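Local coordinates for sarcolemmal membrane-associated protein (Homo sapiens, PDB 6AR0) that joins the STRIPAK phosphatase and kinase core complex as an adaptor, so that STK3 is dephosphorylated and Hippo signalling is inhibited, at residues 67-72 and 76-81. Numbering follows the deposited sequence.
Sequences FYLQDT and NGTFIN
Thr-78 uses both branches of its side chain on strand 66-71: its hydroxyl OG1 donates a hydrogen bond to Asp-71 OD2 at 2.8 Å, while its methyl CG2 meets Leu-69 CD2 tip to tip at 3.7 Å. The hydroxyl comes at the carboxylate from above, 42° out of its plane. With CG2 anti to the backbone N (OG1 chi1 -60°), Thr-78 turns the methyl to the leucine and the hydroxyl to the aspartate. Farther along, Leu-69 CD2 also packs against Ile-80 CG1 at 4.0 Å, the two side chains lying alongside and pointing opposite ways.

Water 1 adds a second link, accepting from Thr-78 N at 2.9 Å and lying 2.8 Å from Asp-71 OD2, to which it can donate. Ser-74 OG bonds both Asp-71 OD2 and Gly-77 N, so this serine of the connecting turn links the carboxylate to the start of segment 76-81.

Ala-56 of strand 56-61 touches both Leu-69 and Thr-78, and Ile-103 of strand 102-105 touches Leu-69 and Ile-80. Strands 66-71 and 78-80 belong to different sheets of the FHA beta sandwich; the axes of 67-71 and 78-80 approach to 7.9 Å, their N-to-C directions 149° apart, and their side chains meet in its interior, beside strand 95-97.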
loop_
_atom_site.group_PDB
_atom_site.type_symbol
_atom_site.label_atom_id
_atom_site.label_comp_id
_atom_site.label_asym_id
_atom_site.label_seq_id
_atom_site.Cartn_x
_atom_site.Cartn_y
_atom_site.Cartn_z
ATOM N N PHE A 67 5.889 0.693 12.060
ATOM C CA PHE A 67 4.995 0.259 11.005
ATOM C C PHE A 67 5.830 -0.332 9.878
ATOM O O PHE A 67 6.930 0.162 9.571
ATOM C CB PHE A 67 4.213 1.453 10.450
ATOM C CG PHE A 67 3.246 2.073 11.417
ATOM C CD1 PHE A 67 1.893 1.806 11.334
ATOM C CD2 PHE A 67 3.684 2.954 12.387
ATOM C CE1 PHE A 67 1.000 2.401 12.221
ATOM C CE2 PHE A 67 2.796 3.543 13.274
ATOM C CZ PHE A 67 1.465 3.276 13.173
ATOM N N TYR A 68 5.272 -1.341 9.204
ATOM C CA TYR A 68 5.995 -2.039 8.159
ATOM C C TYR A 68 5.123 -2.307 6.946
ATOM O O TYR A 68 3.906 -2.480 7.044
ATOM C CB TYR A 68 6.501 -3.396 8.636
ATOM C CG TYR A 68 7.547 -3.281 9.700
ATOM C CD1 TYR A 68 8.887 -3.142 9.357
ATOM C CD2 TYR A 68 7.209 -3.285 11.031
ATOM C CE1 TYR A 68 9.865 -3.036 10.310
ATOM C CE2 TYR A 68 8.189 -3.180 12.015
ATOM C CZ TYR A 68 9.514 -3.051 11.634
ATOM O OH TYR A 68 10.513 -2.949 12.570
ATOM N N LEU A 69 5.794 -2.403 5.807
ATOM C CA LEU A 69 5.230 -2.823 4.539
ATOM C C LEU A 69 6.096 -3.938 3.968
ATOM O O LEU A 69 7.329 -3.866 4.024
ATOM C CB LEU A 69 5.214 -1.625 3.583
ATOM C CG LEU A 69 4.632 -1.804 2.186
ATOM C CD1 LEU A 69 3.166 -2.187 2.251
ATOM C CD2 LEU A 69 4.811 -0.526 1.374
ATOM N N GLN A 70 5.460 -4.978 3.432
ATOM C CA GLN A 70 6.173 -6.096 2.836
ATOM C C GLN A 70 5.525 -6.460 1.512
ATOM O O GLN A 70 4.304 -6.641 1.441
ATOM C CB GLN A 70 6.131 -7.301 3.776
ATOM C CG GLN A 70 6.878 -8.494 3.257
ATOM C CD GLN A 70 6.915 -9.598 4.272
ATOM O OE1 GLN A 70 5.956 -9.799 5.023
ATOM N NE2 GLN A 70 8.022 -10.316 4.322
ATOM N N ASP A 71 6.340 -6.612 0.473
ATOM C CA ASP A 71 5.844 -7.099 -0.807
ATOM C C ASP A 71 5.727 -8.618 -0.732
ATOM O O ASP A 71 6.685 -9.299 -0.347
ATOM C CB ASP A 71 6.802 -6.693 -1.928
ATOM C CG ASP A 71 6.297 -7.088 -3.291
ATOM O OD1 ASP A 71 6.128 -8.305 -3.525
ATOM O OD2 ASP A 71 6.042 -6.160 -4.094
ATOM N N THR A 72 4.548 -9.145 -1.055
ATOM C CA THR A 72 4.290 -10.588 -0.984
ATOM C C THR A 72 4.258 -11.214 -2.381
ATOM O O THR A 72 3.276 -11.817 -2.808
ATOM C CB THR A 72 2.997 -10.852 -0.213
ATOM O OG1 THR A 72 1.897 -10.207 -0.863
ATOM C CG2 THR A 72 3.089 -10.344 1.201
ATOM N N ASN A 76 4.166 -6.732 -10.165
ATOM C CA ASN A 76 4.579 -5.453 -10.740
ATOM C C ASN A 76 5.251 -4.494 -9.770
ATOM O O ASN A 76 5.634 -3.386 -10.187
ATOM C CB ASN A 76 3.402 -4.767 -11.436
ATOM C CG ASN A 76 2.933 -5.538 -12.642
ATOM O OD1 ASN A 76 3.742 -6.067 -13.412
ATOM N ND2 ASN A 76 1.625 -5.623 -12.810
ATOM N N GLY A 77 5.391 -4.857 -8.505
ATOM C CA GLY A 77 6.256 -4.099 -7.622
ATOM C C GLY A 77 5.520 -3.333 -6.535
ATOM O O GLY A 77 4.343 -2.977 -6.664
ATOM N N THR A 78 6.235 -3.093 -5.443
ATOM C CA THR A 78 5.822 -2.221 -4.357
ATOM C C THR A 78 6.983 -1.285 -4.081
ATOM O O THR A 78 8.141 -1.714 -4.123
ATOM C CB THR A 78 5.524 -3.054 -3.093
ATOM O OG1 THR A 78 4.482 -3.989 -3.376
ATOM C CG2 THR A 78 5.081 -2.188 -1.928
ATOM N N PHE A 79 6.681 -0.011 -3.798
ATOM C CA PHE A 79 7.722 1.003 -3.661
ATOM C C PHE A 79 7.462 1.871 -2.433
ATOM O O PHE A 79 6.313 2.221 -2.154
ATOM C CB PHE A 79 7.804 1.918 -4.905
ATOM C CG PHE A 79 7.902 1.175 -6.217
ATOM C CD1 PHE A 79 9.106 1.084 -6.891
ATOM C CD2 PHE A 79 6.786 0.564 -6.775
ATOM C CE1 PHE A 79 9.188 0.393 -8.088
ATOM C CE2 PHE A 79 6.872 -0.132 -7.955
ATOM C CZ PHE A 79 8.076 -0.213 -8.616
ATOM N N ILE A 80 8.534 2.199 -1.707
ATOM C CA ILE A 80 8.523 3.219 -0.659
ATOM C C ILE A 80 9.399 4.361 -1.145
ATOM O O ILE A 80 10.595 4.164 -1.386
ATOM C CB ILE A 80 9.050 2.682 0.682
ATOM C CG1 ILE A 80 8.191 1.524 1.208
ATOM C CG2 ILE A 80 9.137 3.810 1.717
ATOM C CD1 ILE A 80 8.849 0.758 2.349
ATOM N N ASN A 81 8.810 5.541 -1.327
ATOM C CA ASN A 81 9.544 6.709 -1.812
ATOM C C ASN A 81 10.373 6.358 -3.042
ATOM O O ASN A 81 11.557 6.685 -3.157
ATOM C CB ASN A 81 10.379 7.314 -0.693
ATOM C CG ASN A 81 9.519 7.684 0.497
ATOM O OD1 ASN A 81 8.381 8.104 0.323
ATOM N ND2 ASN A 81 10.048 7.548 1.699
HETATM O O HOH W 1 8.431 -4.930 -4.988
#